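Local coordinates for DUF3299 domain-containing protein (Pseudomonas aeruginosa, PDB 4HSP) that is of unknown function but belongs to the DUF3299 family, which is grouped with OB-fold proteins, at residues S9-A14 with Q96-K101; I63-I68 with D109-P114; Y83-C86 with P91-S94. All blocks are in the same frame, centred on the assembly; numbering follows the deposited sequence.

Contact 1. Residues S9-A14 with Q96-K101. With EDO (1,2-ethanediol), chain G; EDO (1,2-ethanediol), chain E; EDO (1,2-ethanediol), chain D; EDO (1,2-ethanediol), chain C.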
loop_
_atom_site.group_PDB
_atom_site.type_symbol
_atom_site.label_atom_id
_atom_site.label_comp_id
_atom_site.label_asym_id
_atom_site.label_seq_id
_atom_site.Cartn_x
_atom_site.Cartn_y
_atom_site.Cartn_z
ATOM N N SER A 9 -12.892 -21.710 9.947
ATOM C CA SER A 9 -14.148 -22.436 10.188
ATOM C C SER A 9 -14.099 -23.279 11.466
ATOM O O SER A 9 -15.161 -23.583 12.004
ATOM C CB SER A 9 -14.527 -23.318 9.000
ATOM O OG SER A 9 -13.503 -24.252 8.703
ATOM N N GLN A 10 -12.878 -23.640 11.966
ATOM C CA GLN A 10 -12.703 -24.418 13.206
ATOM C C GLN A 10 -12.914 -23.518 14.446
ATOM O O GLN A 10 -12.981 -24.014 15.575
ATOM C CB GLN A 10 -11.324 -25.075 13.260
ATOM C CG GLN A 10 -11.113 -26.229 12.284
ATOM C CD GLN A 10 -9.701 -26.739 12.376
ATOM O OE1 GLN A 10 -8.823 -26.355 11.610
ATOM N NE2 GLN A 10 -9.429 -27.566 13.355
ATOM N N LEU A 11 -13.051 -22.196 14.225
ATOM C CA LEU A 11 -13.251 -21.235 15.298
ATOM C C LEU A 11 -14.735 -20.969 15.500
ATOM O O LEU A 11 -15.098 -20.256 16.427
ATOM C CB LEU A 11 -12.474 -19.937 14.993
ATOM C CG LEU A 11 -11.059 -19.809 15.576
ATOM C CD1 LEU A 11 -10.142 -20.994 15.171
ATOM C CD2 LEU A 11 -10.461 -18.480 15.205
ATOM N N ILE A 12 -15.587 -21.566 14.658
ATOM C CA ILE A 12 -17.038 -21.459 14.751
ATOM C C ILE A 12 -17.576 -22.789 15.287
ATOM O O ILE A 12 -17.423 -23.820 14.618
ATOM C CB ILE A 12 -17.732 -21.038 13.421
ATOM C CG1 ILE A 12 -17.201 -19.676 12.904
ATOM C CG2 ILE A 12 -19.241 -20.971 13.631
ATOM C CD1 ILE A 12 -17.573 -19.348 11.547
ATOM N N PRO A 13 -18.207 -22.797 16.489
ATOM C CA PRO A 13 -18.738 -24.053 17.029
ATOM C C PRO A 13 -19.909 -24.594 16.215
ATOM O O PRO A 13 -20.555 -23.859 15.468
ATOM C CB PRO A 13 -19.179 -23.668 18.444
ATOM C CG PRO A 13 -19.371 -22.280 18.426
ATOM C CD PRO A 13 -18.433 -21.689 17.433
ATOM N N ALA A 14 -20.132 -25.899 16.330
ATOM C CA ALA A 14 -21.219 -26.621 15.680
ATOM C C ALA A 14 -22.556 -26.003 16.108
ATOM O O ALA A 14 -22.793 -25.817 17.312
ATOM C CB ALA A 14 -21.148 -28.089 16.072
ATOM N N GLN A 96 -14.333 -14.852 14.611
ATOM C CA GLN A 96 -13.563 -14.784 13.367
ATOM C C GLN A 96 -12.509 -13.661 13.529
ATOM O O GLN A 96 -12.089 -13.030 12.570
ATOM C CB GLN A 96 -14.484 -14.592 12.122
ATOM C CG GLN A 96 -15.441 -15.775 11.815
ATOM C CD GLN A 96 -14.757 -17.021 11.288
ATOM O OE1 GLN A 96 -14.669 -17.238 10.073
ATOM N NE2 GLN A 96 -14.297 -17.897 12.190
ATOM N N ILE A 97 -12.092 -13.431 14.786
ATOM C CA ILE A 97 -11.068 -12.459 15.190
ATOM C C ILE A 97 -10.255 -13.051 16.343
ATOM O O ILE A 97 -10.824 -13.616 17.270
ATOM C CB ILE A 97 -11.627 -11.051 15.604
ATOM C CG1 ILE A 97 -12.729 -10.522 14.645
ATOM C CG2 ILE A 97 -10.469 -10.033 15.786
ATOM C CD1 ILE A 97 -13.250 -9.084 14.931
ATOM N N VAL A 98 -8.930 -12.892 16.282
ATOM C CA VAL A 98 -7.984 -13.230 17.338
ATOM C C VAL A 98 -7.235 -11.938 17.742
ATOM O O VAL A 98 -6.650 -11.278 16.883
ATOM C CB VAL A 98 -6.988 -14.354 16.920
ATOM C CG1 VAL A 98 -6.112 -14.775 18.092
ATOM C CG2 VAL A 98 -7.720 -15.557 16.322
ATOM N N TYR A 99 -7.257 -11.587 19.033
ATOM C CA TYR A 99 -6.462 -10.485 19.578
ATOM C C TYR A 99 -5.066 -11.069 19.849
ATOM O O TYR A 99 -4.921 -11.977 20.673
ATOM C CB TYR A 99 -7.114 -9.922 20.851
ATOM C CG TYR A 99 -6.498 -8.654 21.401
ATOM C CD1 TYR A 99 -5.341 -8.695 22.179
ATOM C CD2 TYR A 99 -7.141 -7.423 21.254
ATOM C CE1 TYR A 99 -4.787 -7.531 22.720
ATOM C CE2 TYR A 99 -6.611 -6.255 21.810
ATOM C CZ TYR A 99 -5.429 -6.312 22.537
ATOM O OH TYR A 99 -4.913 -5.154 23.082
ATOM N N VAL A 100 -4.058 -10.608 19.096
ATOM C CA VAL A 100 -2.683 -11.111 19.181
ATOM C C VAL A 100 -1.766 -10.064 19.836
ATOM O O VAL A 100 -1.892 -8.882 19.543
ATOM C CB VAL A 100 -2.145 -11.520 17.779
ATOM C CG1 VAL A 100 -0.804 -12.237 17.866
ATOM C CG2 VAL A 100 -3.150 -12.354 17.017
ATOM N N LYS A 101 -0.864 -10.535 20.739
ATOM C CA LYS A 101 0.240 -9.824 21.414
ATOM C C LYS A 101 1.539 -10.534 20.999
ATOM O O LYS A 101 1.601 -11.765 21.080
ATOM C CB LYS A 101 0.089 -9.801 22.960
ATOM C CG LYS A 101 -1.022 -8.891 23.474
ATOM C CD LYS A 101 -0.951 -8.685 24.985
ATOM C CE LYS A 101 -2.201 -8.015 25.532
ATOM N NZ LYS A 101 -2.101 -7.697 26.989
HETATM C C1 EDO G . -15.900 -26.852 12.363
HETATM O O1 EDO G . -14.863 -27.040 11.394
HETATM C C2 EDO G . -15.353 -26.912 13.826
HETATM O O2 EDO G . -16.329 -26.408 14.742
HETATM C C1 EDO E . -18.600 -26.952 19.725
HETATM O O1 EDO E . -18.016 -27.364 18.469
HETATM C C2 EDO E . -17.568 -26.129 20.578
HETATM O O2 EDO E . -18.119 -25.536 21.765
HETATM C C1 EDO D . -5.361 -27.866 8.588
HETATM O O1 EDO D . -4.651 -29.073 8.382
HETATM C C2 EDO D . -6.804 -28.176 9.027
HETATM O O2 EDO D . -6.936 -27.925 10.417
HETATM C C1 EDO C . -6.367 -28.974 15.632
HETATM O O1 EDO C . -6.497 -29.078 14.198
HETATM C C2 EDO C . -7.737 -29.126 16.379
HETATM O O2 EDO C . -7.582 -28.885 17.787
#
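Leu11 and Ile12, at the end of the short 3-10 turn and just beyond it, meet Gln96 and Val98 where the chain runs into strand 98-102. The apolar part is small. Leu11 CD2 touches Val98 CG2 at 4.2 Å, and these two side chains cross at about a right angle. Both also lean on Leu59, so the pair packs against strand 55-68 as well.

The second kind of contact sets aliphatic carbon against an amide. Gln96 bends at its second torsion (chi2 -71°), which turns the end of the chain back toward Ile12. Ile12 then lies over one face of the carboxamide, with CG1 3.5 Å from Gln96 NE2 and CD1 3.7 Å from Gln96 CD. Leu11 adds its CB near the amide plane, 3.9 Å from Gln96 NE2. One N-H of this nitrogen is donated to the carbonyl O of Trp8, a bond that ties the amide to the chain just before Ser9.

No hydrogen bond joins the two segments directly. Tyr135 of strand 132-144 hydrogen-bonds to Leu11 O, while a 1,2-ethanediol, probably from the crystallisation liquor, donates from its O2 to Ile12 O at 2.8 Å. Further diols lie beside Gln10 and, beyond the turn, Ala14, where the bond to the backbone N is weak.

The arrangement is that of a 3-10 turn and the residue after it packed against the chain leading into a strand of the mixed sheet, consistent with the OB grouping of the family.

Contact 2. Residues I63-I68 with D109-P114; sequences IVPLEI and DELYQP
Beside Leu111, which reaches across to Ile63 and Pro65, the ring of Tyr112 turns the other way. One of its faces carries Gln113 CB, 4.0 Å above the plane and offset toward the rim, and Asp109 O lies in plane at its edge. The ring also meets His88 of the third subunit and Tyr112 of the fourth. A second flat group, the Gln113 amide, holds Glu110 O almost in its own plane, in a nearly straight bond from NE2 (2.9 Å, 172°) that links Gln113 to Glu110 within the loop.

The contact itself rests on the two methyls of Leu111. CD2 goes mainly to Ile63, 3.7 Å from its CG2, and CD1 mainly to Pro65, at the same distance from CG. CG of the leucine stands beside the backbone N (chi1 -61°), and with CD1 anti to CA (chi2 -176°) the methyls fork onto the two partners.

Polar linkage runs through one water. It accepts from Ile63 N at 3.0 Å and donates to Leu111 O and Gln113 O, so three backbone groups grip it.

This is a connecting loop folded back on a neighbouring strand: it leads from strand 105-107 into strand 115-118, itself an antiparallel partner of strand 55-68 in a sheet consistent with the OB grouping of the family.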
loop_
_atom_site.group_PDB
_atom_site.type_symbol
_atom_site.label_atom_id
_atom_site.label_comp_id
_atom_site.label_asym_id
_atom_site.label_seq_id
_atom_site.Cartn_x
_atom_site.Cartn_y
_atom_site.Cartn_z
ATOM N N ILE A 63 -3.405 -8.631 9.213
ATOM C CA ILE A 63 -3.142 -7.898 10.453
ATOM C C ILE A 63 -3.752 -6.476 10.446
ATOM O O ILE A 63 -3.512 -5.709 9.511
ATOM C CB ILE A 63 -1.629 -7.854 10.680
ATOM C CG1 ILE A 63 -1.085 -9.286 10.954
ATOM C CG2 ILE A 63 -1.252 -6.838 11.783
ATOM C CD1 ILE A 63 0.499 -9.360 11.122
ATOM N N VAL A 64 -4.605 -6.197 11.480
ATOM C CA VAL A 64 -5.228 -4.922 11.806
ATOM C C VAL A 64 -4.441 -4.394 13.012
ATOM O O VAL A 64 -4.683 -4.849 14.131
ATOM C CB VAL A 64 -6.756 -5.003 12.063
ATOM C CG1 VAL A 64 -7.331 -3.613 12.329
ATOM C CG2 VAL A 64 -7.482 -5.651 10.889
ATOM N N PRO A 65 -3.463 -3.480 12.804
ATOM C CA PRO A 65 -2.624 -3.026 13.926
ATOM C C PRO A 65 -3.382 -2.251 14.991
ATOM O O PRO A 65 -4.298 -1.479 14.671
ATOM C CB PRO A 65 -1.570 -2.147 13.253
ATOM C CG PRO A 65 -2.127 -1.773 11.966
ATOM C CD PRO A 65 -3.034 -2.855 11.532
ATOM N N LEU A 66 -2.979 -2.460 16.266
ATOM C CA LEU A 66 -3.617 -1.813 17.410
ATOM C C LEU A 66 -2.639 -1.032 18.264
ATOM O O LEU A 66 -3.053 -0.101 18.948
ATOM C CB LEU A 66 -4.319 -2.860 18.296
ATOM C CG LEU A 66 -5.497 -3.613 17.717
ATOM C CD1 LEU A 66 -5.997 -4.620 18.705
ATOM C CD2 LEU A 66 -6.618 -2.691 17.323
ATOM N N GLU A 67 -1.365 -1.453 18.283
ATOM C CA GLU A 67 -0.316 -0.846 19.084
ATOM C C GLU A 67 1.029 -0.877 18.342
ATOM O O GLU A 67 1.367 -1.902 17.736
ATOM C CB GLU A 67 -0.197 -1.605 20.423
ATOM C CG GLU A 67 0.263 -0.759 21.596
ATOM C CD GLU A 67 -0.640 -0.840 22.813
ATOM O OE1 GLU A 67 -1.848 -0.523 22.684
ATOM O OE2 GLU A 67 -0.137 -1.216 23.900
ATOM N N ILE A 68 1.793 0.227 18.419
ATOM C CA ILE A 68 3.128 0.360 17.832
ATOM C C ILE A 68 4.145 0.454 18.966
ATOM O O ILE A 68 3.912 1.176 19.936
ATOM C CB ILE A 68 3.235 1.587 16.868
ATOM C CG1 ILE A 68 2.301 1.442 15.669
ATOM C CG2 ILE A 68 4.675 1.791 16.377
ATOM C CD1 ILE A 68 2.017 2.750 14.973
ATOM N N ASP A 109 4.871 -1.442 7.388
ATOM C CA ASP A 109 4.939 -1.392 5.924
ATOM C C ASP A 109 4.357 -2.649 5.251
ATOM O O ASP A 109 3.443 -2.532 4.422
ATOM C CB ASP A 109 6.404 -1.143 5.445
ATOM C CG ASP A 109 7.472 -2.165 5.852
ATOM O OD1 ASP A 109 7.558 -3.233 5.198
ATOM O OD2 ASP A 109 8.283 -1.853 6.756
ATOM N N GLU A 110 4.858 -3.834 5.644
ATOM C CA GLU A 110 4.520 -5.123 5.064
ATOM C C GLU A 110 3.184 -5.765 5.577
ATOM O O GLU A 110 3.070 -6.987 5.570
ATOM C CB GLU A 110 5.716 -6.095 5.207
ATOM C CG GLU A 110 6.221 -6.383 6.614
ATOM C CD GLU A 110 7.271 -7.479 6.728
ATOM O OE1 GLU A 110 7.579 -8.131 5.702
ATOM O OE2 GLU A 110 7.762 -7.710 7.858
ATOM N N LEU A 111 2.141 -4.957 5.873
ATOM C CA LEU A 111 0.845 -5.463 6.342
ATOM C C LEU A 111 -0.199 -5.609 5.224
ATOM O O LEU A 111 -1.383 -5.808 5.510
ATOM C CB LEU A 111 0.264 -4.584 7.465
ATOM C CG LEU A 111 1.071 -4.449 8.773
ATOM C CD1 LEU A 111 0.303 -3.616 9.793
ATOM C CD2 LEU A 111 1.421 -5.801 9.372
ATOM N N TYR A 112 0.237 -5.551 3.966
ATOM C CA TYR A 112 -0.583 -5.677 2.747
ATOM C C TYR A 112 -0.745 -7.156 2.401
ATOM O O TYR A 112 -1.578 -7.528 1.581
ATOM C CB TYR A 112 0.106 -4.911 1.573
ATOM C CG TYR A 112 1.493 -5.447 1.237
ATOM C CD1 TYR A 112 2.607 -5.078 1.991
ATOM C CD2 TYR A 112 1.674 -6.399 0.233
ATOM C CE1 TYR A 112 3.863 -5.646 1.756
ATOM C CE2 TYR A 112 2.931 -6.959 -0.020
ATOM C CZ TYR A 112 4.021 -6.582 0.748
ATOM O OH TYR A 112 5.271 -7.108 0.505
ATOM N N GLN A 113 0.100 -7.997 2.998
ATOM C CA GLN A 113 0.146 -9.438 2.741
ATOM C C GLN A 113 -0.424 -10.218 3.914
ATOM O O GLN A 113 -0.456 -9.679 5.038
ATOM C CB GLN A 113 1.607 -9.866 2.467
ATOM C CG GLN A 113 2.505 -9.887 3.691
ATOM C CD GLN A 113 3.950 -9.794 3.327
ATOM O OE1 GLN A 113 4.514 -10.648 2.641
ATOM N NE2 GLN A 113 4.578 -8.748 3.791
ATOM N N PRO A 114 -0.859 -11.492 3.686
ATOM C CA PRO A 114 -1.302 -12.298 4.819
ATOM C C PRO A 114 -0.092 -12.870 5.545
ATOM O O PRO A 114 1.024 -12.896 5.002
ATOM C CB PRO A 114 -2.168 -13.383 4.170
ATOM C CG PRO A 114 -1.733 -13.450 2.753
ATOM C CD PRO A 114 -0.824 -12.304 2.447
HETATM O O HOH W 1 -1.557 -8.264 6.886
#

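Contact 3. Residues Y83-C86 with P91-S94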
loop_
_atom_site.group_PDB
_atom_site.type_symbol
_atom_site.label_atom_id
_atom_site.label_comp_id
_atom_site.label_asym_id
_atom_site.label_seq_id
_atom_site.Cartn_x
_atom_site.Cartn_y
_atom_site.Cartn_z
ATOM N N TYR A 83 -8.444 -9.121 4.293
ATOM C CA TYR A 83 -7.863 -7.804 4.275
ATOM C C TYR A 83 -8.978 -6.771 4.293
ATOM O O TYR A 83 -10.012 -6.963 3.659
ATOM C CB TYR A 83 -6.964 -7.656 3.038
ATOM C CG TYR A 83 -6.428 -6.260 2.830
ATOM C CD1 TYR A 83 -5.253 -5.844 3.445
ATOM C CD2 TYR A 83 -7.119 -5.336 2.047
ATOM C CE1 TYR A 83 -4.775 -4.540 3.289
ATOM C CE2 TYR A 83 -6.660 -4.030 1.894
ATOM C CZ TYR A 83 -5.484 -3.636 2.510
ATOM O OH TYR A 83 -5.013 -2.354 2.317
ATOM N N GLY A 84 -8.745 -5.690 5.014
ATOM C CA GLY A 84 -9.679 -4.575 5.094
ATOM C C GLY A 84 -10.681 -4.638 6.227
ATOM O O GLY A 84 -11.350 -3.636 6.497
ATOM N N ALA A 85 -10.804 -5.810 6.886
ATOM C CA ALA A 85 -11.714 -6.031 8.009
ATOM C C ALA A 85 -11.508 -4.963 9.039
ATOM O O ALA A 85 -10.362 -4.714 9.424
ATOM C CB ALA A 85 -11.475 -7.395 8.618
ATOM N N CYS A 86 -12.618 -4.262 9.400
ATOM C CA CYS A 86 -12.778 -3.164 10.368
ATOM C C CYS A 86 -12.509 -1.817 9.751
ATOM O O CYS A 86 -12.935 -0.819 10.319
ATOM C CB CYS A 86 -11.929 -3.360 11.624
ATOM S SG CYS A 86 -12.125 -4.982 12.408
ATOM N N PRO A 91 -16.336 -5.013 10.707
ATOM C CA PRO A 91 -15.575 -6.088 11.375
ATOM C C PRO A 91 -16.219 -7.476 11.224
ATOM O O PRO A 91 -17.461 -7.571 11.204
ATOM C CB PRO A 91 -15.618 -5.680 12.857
ATOM C CG PRO A 91 -15.926 -4.268 12.869
ATOM C CD PRO A 91 -16.738 -3.965 11.666
ATOM N N PRO A 92 -15.412 -8.574 11.190
ATOM C CA PRO A 92 -16.007 -9.933 11.169
ATOM C C PRO A 92 -16.698 -10.268 12.502
ATOM O O PRO A 92 -16.480 -9.530 13.473
ATOM C CB PRO A 92 -14.782 -10.856 10.971
ATOM C CG PRO A 92 -13.649 -9.987 10.642
ATOM C CD PRO A 92 -13.937 -8.641 11.235
ATOM N N PRO A 93 -17.481 -11.377 12.624
ATOM C CA PRO A 93 -17.999 -11.771 13.959
ATOM C C PRO A 93 -16.837 -12.030 14.929
ATOM O O PRO A 93 -15.727 -12.328 14.474
ATOM C CB PRO A 93 -18.784 -13.051 13.675
ATOM C CG PRO A 93 -19.036 -13.027 12.227
ATOM C CD PRO A 93 -17.852 -12.382 11.610
ATOM N N SER A 94 -17.072 -11.893 16.251
ATOM C CA SER A 94 -16.011 -12.001 17.272
ATOM C C SER A 94 -15.332 -13.385 17.348
ATOM O O SER A 94 -14.292 -13.522 18.005
ATOM C CB SER A 94 -16.543 -11.608 18.645
ATOM O OG SER A 94 -17.665 -12.389 18.998
#
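A proline-rich connection between strands 73-80 and 98-102 folds back on itself here, with Ala85 and Cys86 on one limb and Pro91 and Pro92 on the other. The two limbs come close, the CA atoms of Cys86 and Pro91 being 4.2 Å apart, and the four residues between them form the short excursion that is closed off.

Two side-by-side contacts make the closure, both apolar. Cys86 SG rests on the Pro91 ring, 3.6 Å from its CB and 3.9 Å from its CG. The sulfur stands beside the backbone N of its own residue (chi1 -51°), and from there it also comes within 4.2 Å of Pro92 CD. Next to it, the methyl of Ala85 meets the following ring, with CB 3.8 Å from Pro92 CD. The prolines, with fixed rings and no backbone N-H at either position, offer hydrocarbon to this limb, and no hydrogen bond crosses between the segments. Phi is positive at Gly84 and Cys86 (92° and 87°), on either side of Ala85; the backbone angles at Gly84 would press any CB against the preceding carbonyl O.

Leu130, in a loop, packs on the Cys86 side chain, and Ser94 OG hydrogen-bonds to Ala46 N. At the start of the first limb, Tyr83 stacks on Tyr83 of the third subunit. Ala85 and Pro92 both pack on Val80, so the closure lies against the end of strand 73-80, within the connection that goes on to strand 98-102.

How the contacts relate
The three contacts illustrate how loops close round one mixed sheet. Contact 3 is nested inside the chain loops closed by contacts 1 and 2, while the segments of those two alternate along the sequence. The centres of contact 1 and contact 2 lie about 18 Å apart; that of contact 3 is about 12 Å from the former and about 13 Å from the latter. Even the most distant pair touches, where Tyr99 CE2 meets Leu66 CD1 at 3.6 Å. Ile97 CD1 comes as close to Pro92 O, and Val64 CG2 approaches Ala85 O at 3.4 Å. Contacts 2 and 3 both face the third subunit, whereas contact 1, touched by no other chain, has ethanediols bound beside it.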